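Long-range contacts in peptidyl-prolyl cis-trans isomerase ([Pseudomonas syringae] pv. tomato str. DC3000, PDB 5XB0), which probably catalyses the cis-trans isomerisation of peptide bonds preceding proline, this chain being the FKBP-type domain portion of a longer protein: residues A[99-104]-A[122-127]; A[54-59]-A[73-78]. One frame throughout, in Å; residues are numbered along the deposited sequence.

Contact 1 (A[99-104]-A[122-127]); sequences LVIPSD and LVFEIE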
loop_
_atom_site.group_PDB
_atom_site.type_symbol
_atom_site.label_atom_id
_atom_site.label_comp_id
_atom_site.label_asym_id
_atom_site.label_seq_id
_atom_site.Cartn_x
_atom_site.Cartn_y
_atom_site.Cartn_z
ATOM N N LEU A 99 3.441 1.992 3.805
ATOM C CA LEU A 99 2.214 2.538 3.229
ATOM C C LEU A 99 1.009 1.863 3.836
ATOM O O LEU A 99 0.949 0.638 3.879
ATOM C CB LEU A 99 2.170 2.336 1.710
ATOM C CG LEU A 99 3.248 2.980 0.853
ATOM C CD1 LEU A 99 2.972 2.675 -0.622
ATOM C CD2 LEU A 99 3.298 4.490 1.087
ATOM N N VAL A 100 0.030 2.649 4.262
ATOM C CA VAL A 100 -1.261 2.103 4.653
ATOM C C VAL A 100 -2.256 2.550 3.601
ATOM O O VAL A 100 -2.426 3.744 3.374
ATOM C CB VAL A 100 -1.714 2.578 6.048
ATOM C CG1 VAL A 100 -3.012 1.887 6.445
ATOM C CG2 VAL A 100 -0.638 2.282 7.083
ATOM N N ILE A 101 -2.894 1.585 2.953
ATOM C CA ILE A 101 -3.712 1.858 1.777
ATOM C C ILE A 101 -5.162 1.504 2.073
ATOM O O ILE A 101 -5.462 0.354 2.424
ATOM C CB ILE A 101 -3.181 1.055 0.558
ATOM C CG1 ILE A 101 -1.703 1.416 0.328
ATOM C CG2 ILE A 101 -4.014 1.310 -0.687
ATOM C CD1 ILE A 101 -1.037 0.651 -0.789
ATOM N N PRO A 102 -6.073 2.487 1.947
ATOM C CA PRO A 102 -7.497 2.192 2.173
ATOM C C PRO A 102 -8.016 1.195 1.165
ATOM O O PRO A 102 -7.471 1.093 0.059
ATOM C CB PRO A 102 -8.188 3.558 2.009
ATOM C CG PRO A 102 -7.257 4.350 1.167
ATOM C CD PRO A 102 -5.855 3.875 1.506
ATOM N N SER A 103 -9.042 0.440 1.546
ATOM C CA SER A 103 -9.477 -0.648 0.686
ATOM C C SER A 103 -9.936 -0.122 -0.664
ATOM O O SER A 103 -9.793 -0.832 -1.662
ATOM C CB SER A 103 -10.582 -1.488 1.341
ATOM O OG SER A 103 -11.822 -0.812 1.369
ATOM N N ASP A 104 -10.439 1.116 -0.740
ATOM C CA ASP A 104 -10.903 1.585 -2.049
ATOM C C ASP A 104 -9.733 1.921 -2.989
ATOM O O ASP A 104 -9.939 2.223 -4.163
ATOM C CB ASP A 104 -11.897 2.769 -1.931
ATOM C CG ASP A 104 -11.326 4.015 -1.264
ATOM O OD1 ASP A 104 -10.099 4.194 -1.206
ATOM O OD2 ASP A 104 -12.155 4.859 -0.829
ATOM N N LEU A 122 -4.774 -2.235 3.576
ATOM C CA LEU A 122 -3.559 -3.047 3.487
ATOM C C LEU A 122 -2.353 -2.268 3.980
ATOM O O LEU A 122 -2.265 -1.061 3.767
ATOM C CB LEU A 122 -3.322 -3.502 2.047
ATOM C CG LEU A 122 -4.474 -4.267 1.388
ATOM C CD1 LEU A 122 -4.094 -4.674 -0.035
ATOM C CD2 LEU A 122 -4.821 -5.490 2.233
ATOM N N VAL A 123 -1.420 -2.963 4.625
ATOM C CA VAL A 123 -0.202 -2.331 5.127
ATOM C C VAL A 123 0.999 -2.903 4.400
ATOM O O VAL A 123 1.240 -4.101 4.453
ATOM C CB VAL A 123 -0.033 -2.547 6.637
ATOM C CG1 VAL A 123 1.187 -1.812 7.143
ATOM C CG2 VAL A 123 -1.299 -2.081 7.381
ATOM N N PHE A 124 1.727 -2.045 3.693
ATOM C CA PHE A 124 2.913 -2.479 2.954
ATOM C C PHE A 124 4.183 -1.913 3.542
ATOM O O PHE A 124 4.213 -0.769 3.979
ATOM C CB PHE A 124 2.834 -2.036 1.495
ATOM C CG PHE A 124 1.840 -2.788 0.684
ATOM C CD1 PHE A 124 2.213 -3.941 0.017
ATOM C CD2 PHE A 124 0.540 -2.329 0.556
ATOM C CE1 PHE A 124 1.288 -4.640 -0.755
ATOM C CE2 PHE A 124 -0.389 -3.031 -0.208
ATOM C CZ PHE A 124 -0.006 -4.182 -0.867
ATOM N N GLU A 125 5.243 -2.710 3.543
ATOM C CA GLU A 125 6.569 -2.144 3.686
ATOM C C GLU A 125 7.275 -2.333 2.349
ATOM O O GLU A 125 7.311 -3.442 1.838
ATOM C CB GLU A 125 7.326 -2.803 4.836
ATOM C CG GLU A 125 6.713 -2.447 6.186
ATOM C CD GLU A 125 7.679 -2.586 7.344
ATOM O OE1 GLU A 125 8.906 -2.634 7.103
ATOM O OE2 GLU A 125 7.205 -2.634 8.500
ATOM N N ILE A 126 7.794 -1.247 1.779
ATOM C CA ILE A 126 8.337 -1.258 0.425
ATOM C C ILE A 126 9.717 -0.629 0.382
ATOM O O ILE A 126 9.924 0.450 0.921
ATOM C CB ILE A 126 7.416 -0.496 -0.552
ATOM C CG1 ILE A 126 6.022 -1.122 -0.567
ATOM C CG2 ILE A 126 8.016 -0.462 -1.954
ATOM C CD1 ILE A 126 5.033 -0.362 -1.395
ATOM N N GLU A 127 10.662 -1.321 -0.240
ATOM C CA GLU A 127 11.968 -0.747 -0.555
ATOM C C GLU A 127 12.046 -0.529 -2.057
ATOM O O GLU A 127 11.849 -1.466 -2.833
ATOM C CB GLU A 127 13.110 -1.654 -0.095
ATOM C CG GLU A 127 14.480 -1.022 -0.372
ATOM C CD GLU A 127 15.645 -1.866 0.088
ATOM O OE1 GLU A 127 16.742 -1.287 0.262
ATOM O OE2 GLU A 127 15.469 -3.096 0.263
#
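Leu99 and Ile101 pair with Phe124 and Leu122 as two antiparallel hydrogen-bonded pairs, with Val100 and Val123 as the non-hydrogen-bonded pair between them. Four backbone bonds close the ladder: Leu99 N gives to Phe124 O at 2.9 Å and Phe124 N returns to Leu99 O at 2.8 Å, while Ile101 N and Leu122 N each reach the other's carbonyl oxygen. Between these bonded pairs, Val123 CA points a C-H at Leu99 O and Val100 CA one at Leu122 O.

On the face carrying Leu99, Ile101, Leu122 and Phe124, the methyl CD1 of Ile101 meets the CD2-CE2 side of the Phe124 ring obliquely, 3.6 Å from CD2. Extended beyond CG1 (chi2 177°), Ile101 carries this methyl out to the ring. Two residues earlier, on the same face, Leu99 CD1 meets Ile126 CD1 at 3.8 Å, methyl against methyl. Trp84 of helix 82-87 packs on Ile101 and Ile126 and sets its ring edge-to-face with that of Phe124. On the reverse face the contact is looser, Val100 CG1 lying 4.4 Å from Val123 CG2, and helix 6-21 covers Val100 through Phe16 and Met17.

This is the buried centre of the antiparallel FKBP sheet. A tartrate, probably from the crystallisation liquor, lies near Phe124; in FKBP domains the pocket lies between this face and the short helix, and Phe124 and Trp84 are consistent with that place.

Contact 2 (A[54-59]-A[73-78]); sequences VRYVGR and QWFRLD
Gln73 opens the pairing with Val54, the sole bridge between 54-59 and 73-78: Val54 N gives to Gln73 O at 2.9 Å and Gln73 N to Val54 O at 2.9 Å. The two strands cross nearly at right angles (axes at 91°), so pairing ends with this one bridge. The extended Gln73 side chain, CG anti to the backbone N (chi1 -174°), reaches obliquely across to Tyr56, where OE1 lies at the ring edge, 3.9 Å from CE1, with amide and ring planes 41° apart. The Tyr56 hydroxyl has its hydrogen bond elsewhere, with Asp67 OD2.

After Trp74, which faces away to touch Arg51 and Glu53, Phe75 turns back toward the first strand. Val54 CG2 meets its ring in plane at the CD2-CE2 edge, 3.7 Å from CD2. Tyr56 CE1 approaches the same rim farther out, 3.7 Å from CE2, and the two rings stand obliquely, centroids 5.8 Å apart. Valine methyl and tyrosine ring thus border one side of the Phe75 ring, which also touches Val80.

Arg76 grips Asp78 side-on within its own segment, NE to OD1 and NH2 to OD2; Asp78 OD2 receives NH2 on its syn lone pair and lies in the guanidinium plane of Arg76, 2.8 Å from NH2, a salt bridge. Leu77 O accepts from Thr85 OG1, tying the turn to helix 82-87.

Tyr56 is edge-to-face with Trp84, and a tartrate, probably from the crystallisation liquor, lies near it. The short strand 73-76, crossing strand 51-59, contributes Phe75, which with Tyr56 probably forms part of the aromatic wall of the pocket known from FKBP-type isomerases.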
loop_
_atom_site.group_PDB
_atom_site.type_symbol
_atom_site.label_atom_id
_atom_site.label_comp_id
_atom_site.label_asym_id
_atom_site.label_seq_id
_atom_site.Cartn_x
_atom_site.Cartn_y
_atom_site.Cartn_z
ATOM N N VAL A 54 11.000 -3.429 -6.757
ATOM C CA VAL A 54 10.780 -3.315 -5.326
ATOM C C VAL A 54 11.043 -4.609 -4.564
ATOM O O VAL A 54 10.980 -5.698 -5.123
ATOM C CB VAL A 54 9.329 -2.872 -5.014
ATOM C CG1 VAL A 54 9.094 -1.438 -5.508
ATOM C CG2 VAL A 54 8.316 -3.861 -5.624
ATOM N N ARG A 55 11.359 -4.463 -3.283
ATOM C CA ARG A 55 11.107 -5.508 -2.306
ATOM C C ARG A 55 9.902 -5.056 -1.515
ATOM O O ARG A 55 9.738 -3.858 -1.268
ATOM C CB ARG A 55 12.291 -5.712 -1.366
ATOM C CG ARG A 55 13.551 -6.187 -2.009
ATOM C CD ARG A 55 14.573 -6.523 -0.936
ATOM N NE ARG A 55 15.722 -7.189 -1.519
ATOM C CZ ARG A 55 16.786 -6.548 -1.975
ATOM N NH1 ARG A 55 16.848 -5.226 -1.895
ATOM N NH2 ARG A 55 17.793 -7.229 -2.497
ATOM N N TYR A 56 9.061 -5.993 -1.090
ATOM C CA TYR A 56 7.877 -5.595 -0.346
ATOM C C TYR A 56 7.364 -6.697 0.567
ATOM O O TYR A 56 7.589 -7.880 0.342
ATOM C CB TYR A 56 6.753 -5.153 -1.293
ATOM C CG TYR A 56 6.153 -6.275 -2.110
ATOM C CD1 TYR A 56 6.751 -6.687 -3.295
ATOM C CD2 TYR A 56 4.994 -6.928 -1.697
ATOM C CE1 TYR A 56 6.219 -7.737 -4.050
ATOM C CE2 TYR A 56 4.454 -7.983 -2.446
ATOM C CZ TYR A 56 5.065 -8.367 -3.628
ATOM O OH TYR A 56 4.545 -9.403 -4.378
ATOM N N VAL A 57 6.658 -6.267 1.601
ATOM C CA VAL A 57 5.875 -7.168 2.431
ATOM C C VAL A 57 4.496 -6.545 2.550
ATOM O O VAL A 57 4.372 -5.387 2.925
ATOM C CB VAL A 57 6.491 -7.376 3.820
ATOM C CG1 VAL A 57 5.608 -8.328 4.635
ATOM C CG2 VAL A 57 7.886 -7.961 3.697
ATOM N N GLY A 58 3.464 -7.318 2.224
ATOM C CA GLY A 58 2.097 -6.836 2.330
ATOM C C GLY A 58 1.365 -7.567 3.438
ATOM O O GLY A 58 1.365 -8.798 3.477
ATOM N N ARG A 59 0.774 -6.798 4.347
ATOM C CA ARG A 59 0.083 -7.351 5.503
ATOM C C ARG A 59 -1.350 -6.867 5.641
ATOM O O ARG A 59 -1.680 -5.733 5.273
ATOM C CB ARG A 59 0.839 -7.007 6.786
ATOM C CG ARG A 59 2.272 -7.500 6.822
ATOM C CD ARG A 59 2.961 -7.007 8.074
ATOM N NE ARG A 59 3.203 -8.097 9.006
ATOM C CZ ARG A 59 4.363 -8.733 9.117
ATOM N NH1 ARG A 59 5.395 -8.371 8.367
ATOM N NH2 ARG A 59 4.492 -9.725 9.988
ATOM N N GLN A 73 11.666 -7.208 -7.459
ATOM C CA GLN A 73 10.673 -7.569 -8.460
ATOM C C GLN A 73 10.177 -6.336 -9.204
ATOM O O GLN A 73 9.855 -5.337 -8.572
ATOM C CB GLN A 73 9.506 -8.284 -7.774
ATOM C CG GLN A 73 8.477 -8.840 -8.704
ATOM C CD GLN A 73 7.555 -9.824 -8.018
ATOM O OE1 GLN A 73 7.640 -10.045 -6.801
ATOM N NE2 GLN A 73 6.662 -10.427 -8.797
ATOM N N TRP A 74 10.103 -6.425 -10.536
ATOM C CA TRP A 74 9.580 -5.343 -11.379
ATOM C C TRP A 74 8.061 -5.378 -11.520
ATOM O O TRP A 74 7.474 -6.446 -11.758
ATOM C CB TRP A 74 10.198 -5.399 -12.781
ATOM C CG TRP A 74 11.627 -4.961 -12.851
ATOM C CD1 TRP A 74 12.730 -5.761 -12.900
ATOM C CD2 TRP A 74 12.107 -3.611 -12.887
ATOM N NE1 TRP A 74 13.867 -4.995 -12.963
ATOM C CE2 TRP A 74 13.511 -3.669 -12.966
ATOM C CE3 TRP A 74 11.486 -2.361 -12.859
ATOM C CZ2 TRP A 74 14.309 -2.525 -12.998
ATOM C CZ3 TRP A 74 12.283 -1.220 -12.912
ATOM C CH2 TRP A 74 13.676 -1.314 -12.974
ATOM N N PHE A 75 7.441 -4.204 -11.393
ATOM C CA PHE A 75 5.999 -4.025 -11.623
ATOM C C PHE A 75 5.741 -2.782 -12.469
ATOM O O PHE A 75 6.420 -1.773 -12.312
ATOM C CB PHE A 75 5.241 -3.871 -10.305
ATOM C CG PHE A 75 5.285 -5.073 -9.427
ATOM C CD1 PHE A 75 4.523 -6.194 -9.727
ATOM C CD2 PHE A 75 6.072 -5.085 -8.290
ATOM C CE1 PHE A 75 4.553 -7.303 -8.903
ATOM C CE2 PHE A 75 6.105 -6.194 -7.465
ATOM C CZ PHE A 75 5.343 -7.305 -7.773
ATOM N N ARG A 76 4.744 -2.846 -13.347
ATOM C CA ARG A 76 4.251 -1.646 -14.020
ATOM C C ARG A 76 3.318 -0.887 -13.092
ATOM O O ARG A 76 2.367 -1.466 -12.558
ATOM C CB ARG A 76 3.515 -2.006 -15.315
ATOM C CG ARG A 76 4.427 -2.464 -16.414
ATOM C CD ARG A 76 3.659 -2.855 -17.654
ATOM N NE ARG A 76 2.836 -1.760 -18.157
ATOM C CZ ARG A 76 2.579 -1.559 -19.445
ATOM N NH1 ARG A 76 3.094 -2.373 -20.358
ATOM N NH2 ARG A 76 1.818 -0.541 -19.820
ATOM N N LEU A 77 3.583 0.399 -12.889
ATOM C CA LEU A 77 2.711 1.203 -12.029
ATOM C C LEU A 77 1.280 1.298 -12.560
ATOM O O LEU A 77 0.343 1.469 -11.778
ATOM C CB LEU A 77 3.281 2.610 -11.845
ATOM C CG LEU A 77 4.348 2.748 -10.763
ATOM C CD1 LEU A 77 4.549 4.212 -10.433
ATOM C CD2 LEU A 77 3.982 1.959 -9.506
ATOM N N ASP A 78 1.095 1.188 -13.873
ATOM C CA ASP A 78 -0.255 1.280 -14.419
ATOM C C ASP A 78 -1.026 -0.032 -14.286
ATOM O O ASP A 78 -2.171 -0.139 -14.743
ATOM C CB ASP A 78 -0.238 1.748 -15.892
ATOM C CG ASP A 78 0.453 0.771 -16.851
ATOM O OD1 ASP A 78 0.727 -0.401 -16.503
ATOM O OD2 ASP A 78 0.714 1.201 -17.999
#

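From the N terminus, after helix 6-21 and the strands 27-28 and 34-37, the chain enters strand 51-59. Contact 2 closes first, when 73-78 returns to 54-59 around a loop that includes strand 65-68. Helix 82-87 follows, then strand 96-101, and contact 1 closes when 122-127 comes back to 99-104 after a long loop without helix or strand. The contacts are therefore in series, neither nested nor crossed. They meet in space because strand 122-132 runs between strands 96-101 and 51-59: Val123 O lies 2.7 Å from Arg59 N, and Glu125 N 2.9 Å from Val57 O, both probable hydrogen bonds. Trp84 touches residues of both.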